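Local atomic coordinates of Emp46p (Saccharomyces cerevisiae, PDB entry 2A6V), a protein that serves as a calcium-independent cargo receptor with a lectin-like carbohydrate recognition domain and is involved in the secretion of glycoproteins. Residues F75-S80 against Q150-M155; G79-G84 against I202-K207. One frame throughout, in Å; residues are numbered along the deposited sequence.

Contact 1: F75-S80 against Q150-M155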
# COMPACT_ATOMS: atom_id res chain seq x y z
N PHE A 75 -7.11 -9.74 9.42
CA PHE A 75 -7.60 -10.56 10.51
C PHE A 75 -9.10 -10.79 10.45
O PHE A 75 -9.88 -9.90 10.06
CB PHE A 75 -7.24 -9.91 11.85
CG PHE A 75 -7.73 -10.67 13.03
CD1 PHE A 75 -7.12 -11.86 13.39
CD2 PHE A 75 -8.81 -10.22 13.77
CE1 PHE A 75 -7.59 -12.59 14.49
CE2 PHE A 75 -9.28 -10.94 14.87
CZ PHE A 75 -8.67 -12.13 15.22
N GLY A 76 -9.53 -11.97 10.85
CA GLY A 76 -10.93 -12.23 11.10
C GLY A 76 -11.73 -12.96 10.04
O GLY A 76 -12.85 -13.40 10.31
N PHE A 77 -11.17 -13.09 8.84
CA PHE A 77 -11.88 -13.73 7.76
C PHE A 77 -10.95 -14.45 6.80
O PHE A 77 -10.02 -13.86 6.28
CB PHE A 77 -12.71 -12.74 6.94
CG PHE A 77 -13.42 -13.39 5.79
CD1 PHE A 77 -14.44 -14.31 6.02
CD2 PHE A 77 -13.05 -13.12 4.47
CE1 PHE A 77 -15.09 -14.93 4.97
CE2 PHE A 77 -13.71 -13.74 3.43
CZ PHE A 77 -14.72 -14.65 3.68
N ARG A 78 -11.25 -15.72 6.56
CA ARG A 78 -10.59 -16.48 5.50
C ARG A 78 -11.69 -17.10 4.66
O ARG A 78 -12.55 -17.80 5.18
CB ARG A 78 -9.69 -17.56 6.08
CG ARG A 78 -9.13 -18.51 5.03
CD ARG A 78 -7.94 -19.35 5.49
NE ARG A 78 -6.72 -18.56 5.61
CZ ARG A 78 -5.96 -18.18 4.58
NH1 ARG A 78 -6.30 -18.52 3.35
NH2 ARG A 78 -4.88 -17.45 4.78
N GLY A 79 -11.65 -16.82 3.37
CA GLY A 79 -12.61 -17.33 2.42
C GLY A 79 -12.74 -16.41 1.23
O GLY A 79 -12.06 -15.39 1.11
N SER A 80 -13.68 -16.77 0.36
CA SER A 80 -13.85 -16.09 -0.90
C SER A 80 -14.34 -14.66 -0.67
O SER A 80 -15.20 -14.41 0.16
CB SER A 80 -14.85 -16.88 -1.77
OG SER A 80 -15.01 -16.29 -3.04
N GLN A 150 0.34 -15.83 1.49
CA GLN A 150 -0.75 -16.07 2.43
C GLN A 150 -0.87 -14.88 3.39
O GLN A 150 0.08 -14.54 4.10
CB GLN A 150 -0.52 -17.36 3.22
CG GLN A 150 -1.73 -17.81 3.98
CD GLN A 150 -1.56 -19.13 4.71
OE1 GLN A 150 -2.49 -19.60 5.36
NE2 GLN A 150 -0.40 -19.75 4.58
N TYR A 151 -2.04 -14.26 3.39
CA TYR A 151 -2.30 -13.10 4.26
C TYR A 151 -3.64 -13.20 5.05
O TYR A 151 -3.75 -12.58 6.10
CB TYR A 151 -2.26 -11.77 3.47
CG TYR A 151 -3.39 -11.63 2.50
CD1 TYR A 151 -4.62 -11.13 2.92
CD2 TYR A 151 -3.26 -12.07 1.18
CE1 TYR A 151 -5.70 -11.04 2.04
CE2 TYR A 151 -4.32 -11.99 0.29
CZ TYR A 151 -5.55 -11.47 0.72
OH TYR A 151 -6.64 -11.42 -0.13
N GLN A 152 -4.65 -13.93 4.59
CA GLN A 152 -5.94 -13.88 5.27
C GLN A 152 -5.85 -14.47 6.66
O GLN A 152 -5.20 -15.49 6.88
CB GLN A 152 -7.04 -14.58 4.49
CG GLN A 152 -7.46 -13.88 3.22
CD GLN A 152 -8.76 -14.43 2.71
OE1 GLN A 152 -8.96 -15.65 2.70
NE2 GLN A 152 -9.64 -13.55 2.26
N ASP A 153 -6.55 -13.80 7.56
CA ASP A 153 -6.84 -14.28 8.92
C ASP A 153 -5.58 -14.67 9.70
O ASP A 153 -5.36 -15.82 10.09
CB ASP A 153 -7.89 -15.38 8.88
CG ASP A 153 -8.49 -15.65 10.25
OD1 ASP A 153 -8.44 -14.76 11.12
OD2 ASP A 153 -9.02 -16.74 10.53
N SER A 154 -4.76 -13.65 9.92
CA SER A 154 -3.51 -13.75 10.69
C SER A 154 -3.44 -12.64 11.70
O SER A 154 -3.55 -11.48 11.34
CB SER A 154 -2.30 -13.66 9.77
OG SER A 154 -1.11 -13.87 10.50
N MET A 155 -3.28 -12.99 12.98
CA MET A 155 -2.88 -12.02 13.99
C MET A 155 -1.44 -11.56 13.76
O MET A 155 -1.06 -10.44 14.08
CB MET A 155 -2.97 -12.63 15.40
CG MET A 155 -4.34 -13.09 15.83
SD MET A 155 -4.22 -13.89 17.45
CE MET A 155 -3.49 -15.46 17.06
O HOH W 1 -8.69 -11.85 7.59
O HOH W 2 -5.41 -18.13 8.13
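Gln152 reaches across to the backbone of Gly79 and touches Phe77 and Arg78 on the way. Gln152 CB sits 3.6 Å from Phe77 O on one flank and lies under one face of the Arg78 guanidinium on another. CG stays near the same Phe77 carbonyl. With CG set beside its own backbone N (chi1 -70°) and the chain extended beyond it, the terminal amide arrives at Gly79 and bonds it twice: Gln152 OE1 accepts from Gly79 N at 3.0 Å, while Gln152 NE2 donates to Gly79 O over 3.3 Å, in the carbonyl plane and within its own amide plane. The pair fixes the rotation of this buried amide, and NE2 also has a weak hydrogen bond to Glu208.

Arg78 answers from the other segment. Its chain bends at chi3 (-73°), bringing Arg78 NH2 to 2.9 Å from Gln152 O in a rather bent hydrogen bond. A water lying in the guanidinium plane links NE to the same carbonyl, and Gln150 OE1 rests over the face away from Gln152 CB. The strongest partner of Arg78 is Glu123, through a salt bridge at NH1; Glu123 also accepts from the backbone N of Tyr151 and Gln152, so one carboxylate anchors both sides.

Farther along, Asp153 OD1 takes the Gly76 N-H at 3.0 Å, from above the carboxylate plane. A second water accepts from both Phe77 N and Asp153 N. At the outer end the Phe75 ring lies alongside Met155, Phe75 CE1 to Met155 CG 3.6 Å. Side chains bonded to loop backbone here join the irregular segments following strands 66-75 and 145-148, at one end of the beta sandwich of a legume-like lectin domain.

Contact 2: G79-G84 against I202-K207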
# COMPACT_ATOMS: atom_id res chain seq x y z
N GLY A 79 -11.65 -16.82 3.37
CA GLY A 79 -12.61 -17.33 2.42
C GLY A 79 -12.74 -16.41 1.23
O GLY A 79 -12.06 -15.39 1.11
N SER A 80 -13.68 -16.77 0.36
CA SER A 80 -13.85 -16.09 -0.90
C SER A 80 -14.34 -14.66 -0.67
O SER A 80 -15.20 -14.41 0.16
CB SER A 80 -14.85 -16.88 -1.77
OG SER A 80 -15.01 -16.29 -3.04
N THR A 81 -13.76 -13.73 -1.43
CA THR A 81 -14.09 -12.32 -1.34
C THR A 81 -13.37 -11.58 -2.45
O THR A 81 -12.34 -12.05 -2.93
CB THR A 81 -13.63 -11.75 0.03
OG1 THR A 81 -13.95 -10.36 0.11
CG2 THR A 81 -12.09 -11.81 0.22
N LYS A 82 -13.93 -10.45 -2.87
CA LYS A 82 -13.25 -9.54 -3.79
C LYS A 82 -12.55 -8.41 -3.05
O LYS A 82 -11.91 -7.56 -3.67
CB LYS A 82 -14.25 -8.99 -4.81
CG LYS A 82 -14.67 -10.06 -5.84
CD LYS A 82 -13.50 -10.43 -6.77
CE LYS A 82 -13.84 -11.54 -7.73
NZ LYS A 82 -12.65 -12.12 -8.39
N GLY A 83 -12.64 -8.41 -1.73
CA GLY A 83 -11.96 -7.41 -0.94
C GLY A 83 -10.46 -7.56 -1.03
O GLY A 83 -9.95 -8.62 -1.37
N GLY A 84 -9.75 -6.49 -0.74
CA GLY A 84 -8.31 -6.52 -0.82
C GLY A 84 -7.67 -5.27 -0.26
O GLY A 84 -8.37 -4.32 0.10
N ILE A 202 -10.65 -2.36 0.98
CA ILE A 202 -12.09 -2.51 1.01
C ILE A 202 -12.39 -3.97 1.34
O ILE A 202 -11.68 -4.88 0.92
CB ILE A 202 -12.71 -2.08 -0.34
CG1 ILE A 202 -14.24 -2.06 -0.25
CG2 ILE A 202 -12.24 -2.98 -1.50
CD1 ILE A 202 -14.89 -1.58 -1.54
N ASN A 203 -13.43 -4.20 2.14
CA ASN A 203 -13.87 -5.53 2.48
C ASN A 203 -15.31 -5.73 1.98
O ASN A 203 -15.79 -4.98 1.12
CB ASN A 203 -13.69 -5.79 3.98
CG ASN A 203 -14.68 -5.04 4.83
OD1 ASN A 203 -15.52 -4.31 4.32
ND2 ASN A 203 -14.59 -5.21 6.17
N ASP A 204 -15.97 -6.77 2.49
CA ASP A 204 -17.37 -7.06 2.18
C ASP A 204 -18.09 -7.41 3.48
O ASP A 204 -17.60 -7.09 4.57
CB ASP A 204 -17.50 -8.10 1.04
CG ASP A 204 -16.99 -9.48 1.40
OD1 ASP A 204 -16.89 -9.80 2.59
OD2 ASP A 204 -16.66 -10.33 0.51
N ALA A 205 -19.26 -8.04 3.37
CA ALA A 205 -20.06 -8.30 4.55
C ALA A 205 -19.45 -9.31 5.51
O ALA A 205 -19.90 -9.41 6.64
CB ALA A 205 -21.48 -8.74 4.16
N SER A 206 -18.45 -10.06 5.05
CA SER A 206 -17.72 -11.00 5.91
C SER A 206 -16.76 -10.29 6.87
O SER A 206 -16.20 -10.93 7.75
CB SER A 206 -16.97 -12.03 5.07
OG SER A 206 -17.83 -12.70 4.15
N LYS A 207 -16.54 -8.99 6.68
CA LYS A 207 -15.89 -8.14 7.68
C LYS A 207 -14.40 -8.41 7.85
O LYS A 207 -13.85 -8.23 8.93
CB LYS A 207 -16.61 -8.24 9.04
CG LYS A 207 -16.90 -6.89 9.68
CD LYS A 207 -17.39 -7.04 11.14
CE LYS A 207 -16.71 -6.07 12.10
NZ LYS A 207 -15.21 -6.21 12.19
O HOH W 3 -17.00 -12.70 1.55
O HOH W 4 -16.66 -9.73 -2.14
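Thr81 and Asp204 form the side-chain bond of this contact. Thr81 OG1 donates to Asp204 OD2 at 2.7 Å, approaching steeply from above the carboxylate plane, 67° out of it. The same hydroxyl accepts from Gly83 N, an ST turn that fixes its orientation; with OG1 anti to the Thr81 backbone N (chi1 179°), the hydroxyl lies on the carbonyl side, within reach of Gly83 N further along the chain. Asp204 OD1 meanwhile accepts from Ser206 N in an Asx turn, so each partner is braced within its own loop.

Two waters extend the polar link. One donates to Ser80 O and Asp204 OD2 and accepts from Ser206 OG; the other accepts from Lys82 N and donates to Asp204 OD2 at 2.7 Å.

Backbone pairing supplies the remainder. Gly84 and Ile202 form an antiparallel hydrogen-bonded pair, with Gly84 N to Ile202 O at 3.0 Å and Ile202 N to Gly84 O at 3.1 Å. Beside it Gly83 CA comes within 3.2 Å of Ile202 O, a closeness that the absence of a side chain on Gly83 permits, since a CB there would point at that carbonyl.

With one hydroxyl and two waters donating to it, OD2 gathers three hydrogen bonds, which would probably stabilise Asp204 as the carboxylate.

In the fold
The two contacts start from the same loop between strands 66-75 and 84-90, share Gly79 and Ser80, and have centres about 10 Å apart. Contact 1 is a surface contact, joining the loop to the one after strand 145-148; contact 2 is partly buried and joins it to the loop after strand 196-202. Their chemistry differs: at 75-80 with 150-155 glutamine, aspartate and arginine side chains bond backbone groups of the facing loop, whereas at 79-84 with 202-207 a short hydroxyl and carboxylate, waters and the end of a sheet pairing do the work. They meet where Phe77 CE1 packs on Ser206 CB at 3.5 Å and Gln152 NE2 on Thr81 CG2 at 3.6 Å.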